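Local coordinates for 2',5'-phosphodiesterase 12 (Homo sapiens, PDB 4Z2B), which is a magnesium-binding member of the endonuclease/exonuclease/phosphatase family, joining an E-set-like N-terminal domain to a DNase I-like domain, at residues V192-E197 against L228-R233; I148-Y153 against E197-V202. All coordinates share one frame; numbering follows the deposited sequence.

How the contacts relate
From the N terminus, strand 140-147 runs into 148-153, the first half of contact 2. The chain then passes through helix 174-187 to strand 192-198, whose residues 192-197 begin contact 1, and 197-202 at once closes the loop of contact 2. After helix 200-213 and strand 216-222, residues 228-233 close contact 1. The two loops therefore cross, and Glu197 belongs to both contacts. Contact 1 joins neighbouring strands of one sheet; contact 2 ties the end of that sheet to the starts of two helices. The contacts also meet where Ile148 N probably hydrogen-bonds to Gln196 O (3.1 Å).

Contact 1 (V192-E197 against L228-R233); sequences VICLQE and LATFYR. With 4LC (3-(6-{[(2S,3S)-3-(hydroxymethyl)-2-phenylmorpholin-4-yl]carbonyl}-1-methyl-1H-benzimidazol-2-yl)-1H-indole-6-carbonitrile), chain F.
Ile193 and Phe231 exchange two backbone hydrogen bonds, Ile193 N to Phe231 O and Phe231 N to Ile193 O, each 2.8 Å long. Two residues further on, Leu195 N reaches Ala229 O over 2.8 Å, and Ala229 N answers to Leu195 O at 3.0 Å. These are the hydrogen-bonded pairs of an antiparallel ladder; Val192 with Tyr232 and Cys194 with Thr230 are the non-hydrogen-bonded ones, where CA-H groups approach carbonyl oxygens, as Thr230 CA does to Ile193 O at 3.3 Å.

One face of the ladder carries Ile193, Leu195, Ala229 and Phe231, all apolar. Leu195 CD1 comes obliquely to Phe231 CE1 at 4.3 Å, while Phe203 of helix 200-213 meets the same ring from outside the ladder; the small methyl of Ala229 lies beside Leu195 CB. On the other face Val192 and Cys194 pack on strand 295-302 of the second sheet, while Thr230 OG1 hydrogen-bonds to Gln282 of its strand 280-288; Cys194 SG approaches Thr230 OG1 to 3.8 Å. Where the ladder ends, Gln196 CG rests on Leu228 CD2 at 3.8 Å; the glutamine chain bends at chi2 (85°), and NE2 is taken by Asn300.

Beyond the ladder the chain turns, and Glu197 runs out extended past CG to receive a hydrogen bond on OE2 from ligand atom O34 (2.6 Å). The chemistry thus changes along strand 192-198: beta-branched and leucine side chains suit the buried stem, short Cys194 and Thr230 fit the facing sheet, and the acidic end is delivered into the ligand pocket from a strand whose backbone is bonded on both sides, by Ile193 and Leu195 to 228-233 and by Val192, Cys194 and Gln196 to strand 140-147.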
loop_
_atom_site.group_PDB
_atom_site.type_symbol
_atom_site.label_atom_id
_atom_site.label_comp_id
_atom_site.label_asym_id
_atom_site.label_seq_id
_atom_site.Cartn_x
_atom_site.Cartn_y
_atom_site.Cartn_z
ATOM N N VAL A 192 -0.474 1.377 -10.314
ATOM C CA VAL A 192 -1.637 1.066 -9.486
ATOM C C VAL A 192 -1.119 0.322 -8.232
ATOM O O VAL A 192 -0.496 -0.732 -8.349
ATOM C CB VAL A 192 -2.718 0.264 -10.251
ATOM C CG1 VAL A 192 -3.814 -0.210 -9.305
ATOM C CG2 VAL A 192 -3.310 1.090 -11.398
ATOM N N ILE A 193 -1.302 0.913 -7.058
ATOM C CA ILE A 193 -0.775 0.315 -5.807
ATOM C C ILE A 193 -1.938 0.110 -4.848
ATOM O O ILE A 193 -2.534 1.089 -4.411
ATOM C CB ILE A 193 0.363 1.167 -5.143
ATOM C CG1 ILE A 193 1.554 1.420 -6.110
ATOM C CG2 ILE A 193 0.849 0.494 -3.870
ATOM C CD1 ILE A 193 2.649 2.352 -5.512
ATOM N N CYS A 194 -2.253 -1.172 -4.527
ATOM C CA CYS A 194 -3.337 -1.515 -3.611
ATOM C C CYS A 194 -2.755 -2.022 -2.309
ATOM O O CYS A 194 -2.019 -3.010 -2.310
ATOM C CB CYS A 194 -4.274 -2.535 -4.242
ATOM S SG CYS A 194 -5.228 -1.871 -5.625
ATOM N N LEU A 195 -3.014 -1.292 -1.220
ATOM C CA LEU A 195 -2.441 -1.625 0.085
ATOM C C LEU A 195 -3.482 -2.002 1.116
ATOM O O LEU A 195 -4.581 -1.455 1.116
ATOM C CB LEU A 195 -1.647 -0.401 0.599
ATOM C CG LEU A 195 -0.542 0.156 -0.309
ATOM C CD1 LEU A 195 0.078 1.417 0.302
ATOM C CD2 LEU A 195 0.569 -0.883 -0.568
ATOM N N GLN A 196 -3.130 -2.913 2.033
ATOM C CA GLN A 196 -4.047 -3.272 3.123
ATOM C C GLN A 196 -3.314 -2.958 4.423
ATOM O O GLN A 196 -2.085 -2.863 4.393
ATOM C CB GLN A 196 -4.439 -4.761 3.048
ATOM C CG GLN A 196 -5.026 -5.203 1.695
ATOM C CD GLN A 196 -3.975 -5.579 0.677
ATOM O OE1 GLN A 196 -2.905 -6.120 1.007
ATOM N NE2 GLN A 196 -4.238 -5.242 -0.585
ATOM N N GLU A 197 -4.045 -2.846 5.556
ATOM C CA GLU A 197 -3.523 -2.570 6.915
ATOM C C GLU A 197 -2.792 -1.241 6.949
ATOM O O GLU A 197 -1.685 -1.113 7.501
ATOM C CB GLU A 197 -2.640 -3.721 7.440
ATOM C CG GLU A 197 -3.439 -4.979 7.753
ATOM C CD GLU A 197 -2.723 -5.995 8.620
ATOM O OE1 GLU A 197 -1.820 -5.609 9.395
ATOM O OE2 GLU A 197 -3.058 -7.194 8.506
ATOM N N LEU A 228 -7.784 0.368 3.907
ATOM C CA LEU A 228 -7.270 0.106 2.580
ATOM C C LEU A 228 -6.848 1.366 1.889
ATOM O O LEU A 228 -7.516 2.395 2.047
ATOM C CB LEU A 228 -8.384 -0.549 1.732
ATOM C CG LEU A 228 -9.059 -1.821 2.295
ATOM C CD1 LEU A 228 -10.174 -2.233 1.392
ATOM C CD2 LEU A 228 -8.047 -2.970 2.426
ATOM N N ALA A 229 -5.776 1.297 1.085
ATOM C CA ALA A 229 -5.413 2.460 0.248
ATOM C C ALA A 229 -5.193 2.026 -1.197
ATOM O O ALA A 229 -4.710 0.927 -1.438
ATOM C CB ALA A 229 -4.173 3.171 0.780
ATOM N N THR A 230 -5.555 2.901 -2.157
ATOM C CA THR A 230 -5.303 2.696 -3.587
ATOM C C THR A 230 -4.630 3.932 -4.092
ATOM O O THR A 230 -5.190 5.033 -3.983
ATOM C CB THR A 230 -6.552 2.319 -4.426
ATOM O OG1 THR A 230 -7.004 1.027 -4.026
ATOM C CG2 THR A 230 -6.235 2.267 -5.950
ATOM N N PHE A 231 -3.408 3.746 -4.620
ATOM C CA PHE A 231 -2.636 4.800 -5.254
ATOM C C PHE A 231 -2.594 4.569 -6.761
ATOM O O PHE A 231 -2.496 3.427 -7.210
ATOM C CB PHE A 231 -1.220 4.894 -4.690
ATOM C CG PHE A 231 -1.206 5.523 -3.312
ATOM C CD1 PHE A 231 -1.398 4.744 -2.174
ATOM C CD2 PHE A 231 -0.933 6.881 -3.152
ATOM C CE1 PHE A 231 -1.391 5.323 -0.895
ATOM C CE2 PHE A 231 -0.898 7.459 -1.866
ATOM C CZ PHE A 231 -1.155 6.681 -0.754
ATOM N N TYR A 232 -2.640 5.651 -7.525
ATOM C CA TYR A 232 -2.606 5.569 -8.995
ATOM C C TYR A 232 -1.675 6.658 -9.554
ATOM O O TYR A 232 -1.586 7.754 -8.989
ATOM C CB TYR A 232 -4.047 5.651 -9.589
ATOM C CG TYR A 232 -4.768 6.940 -9.252
ATOM C CD1 TYR A 232 -5.533 7.055 -8.091
ATOM C CD2 TYR A 232 -4.684 8.046 -10.091
ATOM C CE1 TYR A 232 -6.149 8.265 -7.750
ATOM C CE2 TYR A 232 -5.292 9.255 -9.762
ATOM C CZ TYR A 232 -6.019 9.361 -8.589
ATOM O OH TYR A 232 -6.623 10.566 -8.303
ATOM N N ARG A 233 -0.917 6.317 -10.608
ATOM C CA ARG A 233 0.030 7.234 -11.253
ATOM C C ARG A 233 -0.761 8.227 -12.114
ATOM O O ARG A 233 -1.366 7.843 -13.115
ATOM C CB ARG A 233 1.076 6.457 -12.076
ATOM C CG ARG A 233 2.051 7.370 -12.860
ATOM C CD ARG A 233 3.227 6.602 -13.472
ATOM N NE ARG A 233 3.959 5.855 -12.441
ATOM C CZ ARG A 233 4.887 6.387 -11.652
ATOM N NH1 ARG A 233 5.281 7.648 -11.830
ATOM N NH2 ARG A 233 5.443 5.662 -10.697
HETATM C C13 4LC F . -3.077 -12.601 12.278
HETATM C C17 4LC F . -2.946 -11.109 12.329
HETATM C C20 4LC F . -5.393 -10.991 12.634
HETATM C C01 4LC F . -3.530 -15.055 8.489
HETATM N N05 4LC F . -3.489 -15.465 9.899
HETATM C C06 4LC F . -3.646 -16.708 10.454
HETATM N N07 4LC F . -3.445 -16.721 11.759
HETATM C C08 4LC F . -3.283 -15.377 12.103
HETATM C C09 4LC F . -3.126 -14.777 13.353
HETATM C C11 4LC F . -2.991 -13.398 13.425
HETATM C C14 4LC F . -3.241 -13.199 11.026
HETATM C C16 4LC F . -3.332 -14.583 10.964
HETATM O O18 4LC F . -1.853 -10.594 12.187
HETATM N N19 4LC F . -4.067 -10.365 12.517
HETATM C C23 4LC F . -6.119 -10.430 13.834
HETATM O O26 4LC F . -6.232 -8.996 13.732
HETATM C C27 4LC F . -4.958 -8.342 13.643
HETATM C C29 4LC F . -4.116 -8.886 12.481
HETATM C C31 4LC F . -4.601 -8.370 11.125
HETATM O O34 4LC F . -3.960 -9.044 10.049
HETATM C C36 4LC F . -4.287 -8.317 15.013
HETATM C C37 4LC F . -4.967 -7.793 16.106
HETATM C C39 4LC F . -4.359 -7.714 17.353
HETATM C C41 4LC F . -3.067 -8.170 17.527
HETATM C C43 4LC F . -2.367 -8.675 16.447
HETATM C C45 4LC F . -2.976 -8.762 15.198
HETATM C C47 4LC F . -3.694 -17.960 9.690
HETATM C C48 4LC F . -2.965 -19.098 9.936
HETATM N N50 4LC F . -3.285 -20.069 9.025
HETATM C C52 4LC F . -4.138 -19.542 8.084
HETATM C C53 4LC F . -4.683 -20.116 6.938
HETATM C C55 4LC F . -5.588 -19.368 6.185
HETATM C C56 4LC F . -5.943 -18.075 6.575
HETATM C C58 4LC F . -5.402 -17.517 7.733
HETATM C C60 4LC F . -4.487 -18.237 8.503
HETATM C C61 4LC F . -6.101 -19.909 4.955
HETATM N N62 4LC F . -6.501 -20.309 3.971
#

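Contact 2 (I148-Y153 against E197-V202); sequences ILADTY and EVDRAV. With 4LC (3-(6-{[(2S,3S)-3-(hydroxymethyl)-2-phenylmorpholin-4-yl]carbonyl}-1-methyl-1H-benzimidazol-2-yl)-1H-indole-6-carbonitrile), chain F.
Glu197 sits in a G1 beta bulge, where it and Val198 both face Gly227, and from this kink its carboxylate reaches back to 148-153 at the edge of the ligand pocket. OE1 of Glu197 accepts a hydrogen bond from Ala150 N (2.9 Å) with its anti lone pair, while OE2 is bonded by Asn147 ND2, so that partners on both oxygens fix the rotation of the carboxylate. The nearest atom of the Glu197 side chain is about 3 Å from the bound magnesium ion.

Tyr153 meets the same OE1 in the plane of its ring, CD2 at 3.5 Å, with ring and carboxylate planes perpendicular. Thr152 CG2 covers one ring face, and ligand atom C27 lies 3.6 Å above the opposite one, over the centre. The phenol OH goes to Glu226.

Asp199 is the second acidic grip. OD1 takes Asp151 N (2.8 Å) on its syn lone pair, and OD2 takes Thr152 N (3.0 Å) on the syn side, 18° out of plane. Both amides begin helix 151-154; its N-cap residue Ala150 has no side-chain acceptor, so Asp199 meets them instead, and the positive helix end would probably favour an ionised Asp199. Asp199 is itself the N-cap residue of helix 200-213 but makes no side-chain capping bond there.

Ile148 supplies the apolar part: chi1 of 62° sets CG1 against Glu197 O and carries CD1 on to Val198 CG2 (3.8 Å) and Val202 CG1 (3.9 Å). Around this cluster, helix 174-187 covers Ile148 and Val202, Phe203 and Leu207 of helix 200-213 back Val198, and strand 216-222 adds Phe220.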
loop_
_atom_site.group_PDB
_atom_site.type_symbol
_atom_site.label_atom_id
_atom_site.label_comp_id
_atom_site.label_asym_id
_atom_site.label_seq_id
_atom_site.Cartn_x
_atom_site.Cartn_y
_atom_site.Cartn_z
ATOM N N ILE A 148 0.753 -4.058 4.327
ATOM C CA ILE A 148 1.940 -3.403 4.893
ATOM C C ILE A 148 2.083 -3.532 6.427
ATOM O O ILE A 148 3.005 -2.920 6.967
ATOM C CB ILE A 148 2.012 -1.904 4.477
ATOM C CG1 ILE A 148 0.820 -1.068 4.995
ATOM C CG2 ILE A 148 2.167 -1.793 2.953
ATOM C CD1 ILE A 148 1.019 0.480 4.866
ATOM N N LEU A 149 1.204 -4.309 7.088
ATOM C CA LEU A 149 1.202 -4.593 8.539
ATOM C C LEU A 149 0.952 -3.301 9.324
ATOM O O LEU A 149 1.824 -2.432 9.444
ATOM C CB LEU A 149 2.512 -5.313 8.960
ATOM C CG LEU A 149 2.825 -5.482 10.453
ATOM C CD1 LEU A 149 1.723 -6.235 11.188
ATOM C CD2 LEU A 149 4.204 -6.162 10.643
ATOM N N ALA A 150 -0.256 -3.171 9.840
ATOM C CA ALA A 150 -0.630 -1.949 10.553
ATOM C C ALA A 150 0.092 -1.835 11.865
ATOM O O ALA A 150 0.229 -2.816 12.607
ATOM C CB ALA A 150 -2.134 -1.896 10.776
ATOM N N ASP A 151 0.528 -0.615 12.172
ATOM C CA ASP A 151 1.160 -0.280 13.447
ATOM C C ASP A 151 0.199 -0.556 14.616
ATOM O O ASP A 151 0.657 -0.951 15.683
ATOM C CB ASP A 151 1.592 1.204 13.460
ATOM C CG ASP A 151 2.247 1.622 14.767
ATOM O OD1 ASP A 151 3.275 1.047 15.115
ATOM O OD2 ASP A 151 1.680 2.474 15.465
ATOM N N THR A 152 -1.132 -0.365 14.416
ATOM C CA THR A 152 -2.100 -0.622 15.496
ATOM C C THR A 152 -1.992 -2.099 15.959
ATOM O O THR A 152 -2.090 -2.382 17.157
ATOM C CB THR A 152 -3.533 -0.203 15.094
ATOM O OG1 THR A 152 -4.367 -0.364 16.245
ATOM C CG2 THR A 152 -4.103 -1.028 13.933
ATOM N N TYR A 153 -1.674 -3.013 15.033
ATOM C CA TYR A 153 -1.462 -4.411 15.397
ATOM C C TYR A 153 -0.016 -4.689 15.799
ATOM O O TYR A 153 0.210 -5.403 16.769
ATOM C CB TYR A 153 -1.869 -5.361 14.251
ATOM C CG TYR A 153 -3.262 -5.093 13.721
ATOM C CD1 TYR A 153 -4.320 -4.831 14.587
ATOM C CD2 TYR A 153 -3.500 -4.992 12.350
ATOM C CE1 TYR A 153 -5.602 -4.603 14.106
ATOM C CE2 TYR A 153 -4.773 -4.720 11.857
ATOM C CZ TYR A 153 -5.818 -4.510 12.742
ATOM O OH TYR A 153 -7.091 -4.270 12.320
ATOM N N GLU A 197 -4.045 -2.846 5.556
ATOM C CA GLU A 197 -3.523 -2.570 6.915
ATOM C C GLU A 197 -2.792 -1.241 6.949
ATOM O O GLU A 197 -1.685 -1.113 7.501
ATOM C CB GLU A 197 -2.640 -3.721 7.440
ATOM C CG GLU A 197 -3.439 -4.979 7.753
ATOM C CD GLU A 197 -2.723 -5.995 8.620
ATOM O OE1 GLU A 197 -1.820 -5.609 9.395
ATOM O OE2 GLU A 197 -3.058 -7.194 8.506
ATOM N N VAL A 198 -3.427 -0.246 6.329
ATOM C CA VAL A 198 -2.905 1.103 6.266
ATOM C C VAL A 198 -3.484 1.872 7.462
ATOM O O VAL A 198 -4.695 2.093 7.512
ATOM C CB VAL A 198 -3.211 1.793 4.895
ATOM C CG1 VAL A 198 -2.695 3.228 4.872
ATOM C CG2 VAL A 198 -2.622 0.991 3.724
ATOM N N ASP A 199 -2.630 2.260 8.437
ATOM C CA ASP A 199 -3.094 3.110 9.547
ATOM C C ASP A 199 -3.426 4.498 8.988
ATOM O O ASP A 199 -2.794 4.914 8.022
ATOM C CB ASP A 199 -2.035 3.247 10.658
ATOM C CG ASP A 199 -1.499 1.942 11.195
ATOM O OD1 ASP A 199 -0.511 1.435 10.634
ATOM O OD2 ASP A 199 -2.042 1.448 12.179
ATOM N N ARG A 200 -4.422 5.220 9.573
ATOM C CA ARG A 200 -4.767 6.569 9.094
ATOM C C ARG A 200 -3.539 7.469 8.994
ATOM O O ARG A 200 -3.346 8.123 7.966
ATOM C CB ARG A 200 -5.784 7.256 10.035
ATOM C CG ARG A 200 -7.211 6.732 9.951
ATOM C CD ARG A 200 -8.198 7.652 10.695
ATOM N NE ARG A 200 -9.576 7.174 10.550
ATOM C CZ ARG A 200 -10.340 7.370 9.476
ATOM N NH1 ARG A 200 -9.882 8.073 8.444
ATOM N NH2 ARG A 200 -11.569 6.875 9.430
ATOM N N ALA A 201 -2.708 7.514 10.063
ATOM C CA ALA A 201 -1.524 8.381 10.087
ATOM C C ALA A 201 -0.461 7.916 9.103
ATOM O O ALA A 201 0.284 8.741 8.591
ATOM C CB ALA A 201 -0.950 8.477 11.485
ATOM N N VAL A 202 -0.412 6.615 8.799
ATOM C CA VAL A 202 0.545 6.076 7.822
ATOM C C VAL A 202 0.165 6.628 6.434
ATOM O O VAL A 202 1.016 7.138 5.716
ATOM C CB VAL A 202 0.557 4.530 7.869
ATOM C CG1 VAL A 202 1.164 3.947 6.596
ATOM C CG2 VAL A 202 1.303 4.029 9.116
HETATM C C13 4LC F . -3.077 -12.601 12.278
HETATM C C17 4LC F . -2.946 -11.109 12.329
HETATM C C20 4LC F . -5.393 -10.991 12.634
HETATM C C01 4LC F . -3.530 -15.055 8.489
HETATM N N05 4LC F . -3.489 -15.465 9.899
HETATM C C06 4LC F . -3.646 -16.708 10.454
HETATM N N07 4LC F . -3.445 -16.721 11.759
HETATM C C08 4LC F . -3.283 -15.377 12.103
HETATM C C09 4LC F . -3.126 -14.777 13.353
HETATM C C11 4LC F . -2.991 -13.398 13.425
HETATM C C14 4LC F . -3.241 -13.199 11.026
HETATM C C16 4LC F . -3.332 -14.583 10.964
HETATM O O18 4LC F . -1.853 -10.594 12.187
HETATM N N19 4LC F . -4.067 -10.365 12.517
HETATM C C23 4LC F . -6.119 -10.430 13.834
HETATM O O26 4LC F . -6.232 -8.996 13.732
HETATM C C27 4LC F . -4.958 -8.342 13.643
HETATM C C29 4LC F . -4.116 -8.886 12.481
HETATM C C31 4LC F . -4.601 -8.370 11.125
HETATM O O34 4LC F . -3.960 -9.044 10.049
HETATM C C36 4LC F . -4.287 -8.317 15.013
HETATM C C37 4LC F . -4.967 -7.793 16.106
HETATM C C39 4LC F . -4.359 -7.714 17.353
HETATM C C41 4LC F . -3.067 -8.170 17.527
HETATM C C43 4LC F . -2.367 -8.675 16.447
HETATM C C45 4LC F . -2.976 -8.762 15.198
HETATM C C47 4LC F . -3.694 -17.960 9.690
HETATM C C48 4LC F . -2.965 -19.098 9.936
HETATM N N50 4LC F . -3.285 -20.069 9.025
HETATM C C52 4LC F . -4.138 -19.542 8.084
HETATM C C53 4LC F . -4.683 -20.116 6.938
HETATM C C55 4LC F . -5.588 -19.368 6.185
HETATM C C56 4LC F . -5.943 -18.075 6.575
HETATM C C58 4LC F . -5.402 -17.517 7.733
HETATM C C60 4LC F . -4.487 -18.237 8.503
HETATM C C61 4LC F . -6.101 -19.909 4.955
HETATM N N62 4LC F . -6.501 -20.309 3.971
#